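Local coordinates for protein DNA polymerase sliding clamp 3 (Sulfolobus tokodaii, PDB 3AIZ) that serves as a subunit of the ring-shaped sliding clamp that encircles DNA and tethers the replicative polymerase and other DNA-processing proteins to it, at residues S195-V203 against D238-E246. Residues are numbered along the deposited sequence; the frame is centred on the assembly and turned at random.
Sequences SVYGLEYVV and DFYIAPRAE. With SO4 (sulfate ion), chain H.
In the C-terminal half of this PCNA-family sliding clamp, the chain's last residues leave the long antiparallel sheet at I241 and run beside strand 193-198 and the start of helix 199-203. I241 fills the angle between strand and helix. With CG1 anti to its carbonyl carbon (chi1 -52°), its two branches part. CD1 reaches V202 CG2 at 3.6 Å, the two side chains crossing at about a right angle. The other branch, I241 CG2, lies 3.8 Å from Y201 CB. T45 and V44 also touch I241, and I143 of helix 136-149 touches V202, so this largely apolar patch joins the sheet to both helices.

Further along, the Y197 ring lies alongside the extended backbone of 241-243. A242 O comes up at the ring's edge, close to its plane, 3.3 Å from Y197 CD1, and P243 CA sits obliquely near CE1. The hydroxyl end of this buried ring is held by a hydrogen bond from Y197 OH to I223 O.

One backbone hydrogen bond ties the two segments, R244 N to V196 O at 2.7 Å; it is bent, with 139° at the hydrogen. A245, at the centre of an inverse gamma turn, then sets its methyl against the backbone of G198, the N-cap residue of helix 199-203. The same methyl meets the edge of the Y201 ring, whose one face carries E200 CG over its centre. At the ring's hydroxyl end, Y201 OH donates to O1 of a sulfate, probably from the crystallisation liquor, at 3.1 Å.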
loop_
_atom_site.group_PDB
_atom_site.type_symbol
_atom_site.label_atom_id
_atom_site.label_comp_id
_atom_site.label_asym_id
_atom_site.label_seq_id
_atom_site.Cartn_x
_atom_site.Cartn_y
_atom_site.Cartn_z
ATOM N N SER C 195 27.129 -27.562 -9.680
ATOM C CA SER C 195 28.118 -26.874 -8.862
ATOM C C SER C 195 27.486 -25.650 -8.213
ATOM O O SER C 195 26.413 -25.208 -8.623
ATOM C CB SER C 195 29.336 -26.473 -9.695
ATOM O OG SER C 195 28.961 -25.645 -10.780
ATOM N N VAL C 196 28.155 -25.109 -7.201
ATOM C CA VAL C 196 27.614 -23.984 -6.448
ATOM C C VAL C 196 28.418 -22.712 -6.698
ATOM O O VAL C 196 29.639 -22.758 -6.828
ATOM C CB VAL C 196 27.598 -24.287 -4.939
ATOM C CG1 VAL C 196 26.923 -23.159 -4.180
ATOM C CG2 VAL C 196 26.893 -25.607 -4.675
ATOM N N TYR C 197 27.727 -21.579 -6.764
ATOM C CA TYR C 197 28.382 -20.295 -6.992
ATOM C C TYR C 197 27.836 -19.220 -6.060
ATOM O O TYR C 197 26.711 -19.322 -5.573
ATOM C CB TYR C 197 28.213 -19.861 -8.449
ATOM C CG TYR C 197 28.714 -20.881 -9.442
ATOM C CD1 TYR C 197 30.067 -20.990 -9.730
ATOM C CD2 TYR C 197 27.835 -21.738 -10.087
ATOM C CE1 TYR C 197 30.530 -21.925 -10.634
ATOM C CE2 TYR C 197 28.288 -22.673 -10.994
ATOM C CZ TYR C 197 29.636 -22.764 -11.263
ATOM O OH TYR C 197 30.091 -23.694 -12.167
ATOM N N GLY C 198 28.640 -18.190 -5.813
ATOM C CA GLY C 198 28.230 -17.091 -4.960
ATOM C C GLY C 198 26.994 -16.399 -5.499
ATOM O O GLY C 198 26.932 -16.050 -6.678
ATOM N N LEU C 199 26.007 -16.199 -4.633
ATOM C CA LEU C 199 24.741 -15.605 -5.046
ATOM C C LEU C 199 24.913 -14.172 -5.549
ATOM O O LEU C 199 24.430 -13.827 -6.627
ATOM C CB LEU C 199 23.722 -15.662 -3.901
ATOM C CG LEU C 199 22.294 -15.187 -4.190
ATOM C CD1 LEU C 199 21.302 -15.880 -3.268
ATOM C CD2 LEU C 199 22.179 -13.675 -4.070
ATOM N N GLU C 200 25.605 -13.345 -4.773
ATOM C CA GLU C 200 25.764 -11.935 -5.118
ATOM C C GLU C 200 26.412 -11.725 -6.486
ATOM O O GLU C 200 26.023 -10.827 -7.233
ATOM C CB GLU C 200 26.557 -11.195 -4.037
ATOM C CG GLU C 200 27.912 -11.808 -3.724
ATOM C CD GLU C 200 28.719 -10.969 -2.751
ATOM O OE1 GLU C 200 29.355 -11.552 -1.846
ATOM O OE2 GLU C 200 28.712 -9.726 -2.889
ATOM N N TYR C 201 27.395 -12.559 -6.811
ATOM C CA TYR C 201 28.121 -12.426 -8.071
ATOM C C TYR C 201 27.231 -12.688 -9.286
ATOM O O TYR C 201 27.329 -11.993 -10.297
ATOM C CB TYR C 201 29.342 -13.349 -8.090
ATOM C CG TYR C 201 30.256 -13.162 -6.900
ATOM C CD1 TYR C 201 30.438 -14.180 -5.973
ATOM C CD2 TYR C 201 30.926 -11.962 -6.696
ATOM C CE1 TYR C 201 31.270 -14.012 -4.881
ATOM C CE2 TYR C 201 31.758 -11.784 -5.608
ATOM C CZ TYR C 201 31.926 -12.811 -4.703
ATOM O OH TYR C 201 32.754 -12.638 -3.618
ATOM N N VAL C 202 26.363 -13.689 -9.184
ATOM C CA VAL C 202 25.436 -13.998 -10.266
ATOM C C VAL C 202 24.384 -12.905 -10.387
ATOM O O VAL C 202 24.147 -12.370 -11.468
ATOM C CB VAL C 202 24.726 -15.348 -10.047
ATOM C CG1 VAL C 202 23.662 -15.565 -11.113
ATOM C CG2 VAL C 202 25.734 -16.487 -10.051
ATOM N N VAL C 203 23.762 -12.579 -9.259
ATOM C CA VAL C 203 22.704 -11.578 -9.211
ATOM C C VAL C 203 23.135 -10.229 -9.783
ATOM O O VAL C 203 22.378 -9.584 -10.508
ATOM C CB VAL C 203 22.192 -11.377 -7.774
ATOM C CG1 VAL C 203 21.295 -10.157 -7.697
ATOM C CG2 VAL C 203 21.459 -12.622 -7.297
ATOM N N ASP C 238 31.155 -11.555 -21.060
ATOM C CA ASP C 238 31.395 -12.795 -20.332
ATOM C C ASP C 238 31.642 -12.561 -18.847
ATOM O O ASP C 238 32.416 -11.682 -18.465
ATOM C CB ASP C 238 32.573 -13.560 -20.941
ATOM C CG ASP C 238 32.245 -14.155 -22.297
ATOM O OD1 ASP C 238 31.049 -14.204 -22.655
ATOM O OD2 ASP C 238 33.184 -14.581 -23.004
ATOM N N PHE C 239 30.979 -13.356 -18.016
ATOM C CA PHE C 239 31.201 -13.323 -16.577
ATOM C C PHE C 239 31.602 -14.705 -16.072
ATOM O O PHE C 239 30.789 -15.629 -16.060
ATOM C CB PHE C 239 29.947 -12.836 -15.848
ATOM C CG PHE C 239 29.586 -11.409 -16.146
ATOM C CD1 PHE C 239 28.891 -11.081 -17.298
ATOM C CD2 PHE C 239 29.940 -10.395 -15.272
ATOM C CE1 PHE C 239 28.558 -9.769 -17.575
ATOM C CE2 PHE C 239 29.610 -9.081 -15.544
ATOM C CZ PHE C 239 28.917 -8.768 -16.696
ATOM N N TYR C 240 32.861 -14.845 -15.669
ATOM C CA TYR C 240 33.349 -16.097 -15.104
ATOM C C TYR C 240 33.324 -16.032 -13.583
ATOM O O TYR C 240 34.074 -15.266 -12.975
ATOM C CB TYR C 240 34.770 -16.393 -15.589
ATOM C CG TYR C 240 34.893 -16.553 -17.088
ATOM C CD1 TYR C 240 34.977 -15.443 -17.918
ATOM C CD2 TYR C 240 34.934 -17.812 -17.671
ATOM C CE1 TYR C 240 35.092 -15.582 -19.286
ATOM C CE2 TYR C 240 35.050 -17.961 -19.041
ATOM C CZ TYR C 240 35.129 -16.842 -19.843
ATOM O OH TYR C 240 35.244 -16.977 -21.208
ATOM N N ILE C 241 32.464 -16.837 -12.970
ATOM C CA ILE C 241 32.333 -16.852 -11.518
ATOM C C ILE C 241 32.909 -18.134 -10.924
ATOM O O ILE C 241 32.533 -19.235 -11.321
ATOM C CB ILE C 241 30.865 -16.693 -11.089
ATOM C CG1 ILE C 241 30.248 -15.472 -11.774
ATOM C CG2 ILE C 241 30.759 -16.579 -9.577
ATOM C CD1 ILE C 241 28.798 -15.248 -11.431
ATOM N N ALA C 242 33.822 -17.979 -9.970
ATOM C CA ALA C 242 34.507 -19.116 -9.360
ATOM C C ALA C 242 33.549 -20.035 -8.606
ATOM O O ALA C 242 32.546 -19.580 -8.058
ATOM C CB ALA C 242 35.618 -18.632 -8.440
ATOM N N PRO C 243 33.865 -21.338 -8.581
ATOM C CA PRO C 243 33.048 -22.375 -7.940
ATOM C C PRO C 243 33.122 -22.338 -6.416
ATOM O O PRO C 243 34.077 -21.803 -5.855
ATOM C CB PRO C 243 33.677 -23.680 -8.447
ATOM C CG PRO C 243 34.523 -23.291 -9.620
ATOM C CD PRO C 243 35.002 -21.916 -9.313
ATOM N N ARG C 244 32.113 -22.912 -5.767
ATOM C CA ARG C 244 32.074 -23.045 -4.312
ATOM C C ARG C 244 32.191 -21.726 -3.559
ATOM O O ARG C 244 32.868 -21.654 -2.534
ATOM C CB ARG C 244 33.158 -24.007 -3.820
ATOM C CG ARG C 244 32.859 -25.474 -4.066
ATOM C CD ARG C 244 33.763 -26.353 -3.218
ATOM N NE ARG C 244 33.569 -27.774 -3.491
ATOM C CZ ARG C 244 34.188 -28.751 -2.837
ATOM N NH1 ARG C 244 35.044 -28.462 -1.864
ATOM N NH2 ARG C 244 33.952 -30.016 -3.154
ATOM N N ALA C 245 31.532 -20.687 -4.058
ATOM C CA ALA C 245 31.515 -19.411 -3.353
ATOM C C ALA C 245 30.375 -19.393 -2.340
ATOM O O ALA C 245 29.545 -18.484 -2.336
ATOM C CB ALA C 245 31.397 -18.250 -4.332
ATOM N N GLU C 246 30.347 -20.413 -1.485
ATOM C CA GLU C 246 29.313 -20.559 -0.464
ATOM C C GLU C 246 29.080 -19.269 0.320
ATOM O O GLU C 246 28.093 -19.143 1.044
ATOM C CB GLU C 246 29.676 -21.692 0.502
ATOM C CG GLU C 246 29.652 -23.085 -0.113
ATOM C CD GLU C 246 28.248 -23.654 -0.222
ATOM O OE1 GLU C 246 27.287 -22.946 0.150
ATOM O OE2 GLU C 246 28.107 -24.811 -0.675
ATOM O OXT GLU C 246 29.869 -18.326 0.253
HETATM S S SO4 H . 34.053 -8.506 -4.299
HETATM O O1 SO4 H . 33.369 -9.563 -3.559
HETATM O O2 SO4 H . 34.960 -7.794 -3.402
HETATM O O3 SO4 H . 34.818 -9.093 -5.395
HETATM O O4 SO4 H . 33.068 -7.571 -4.842
#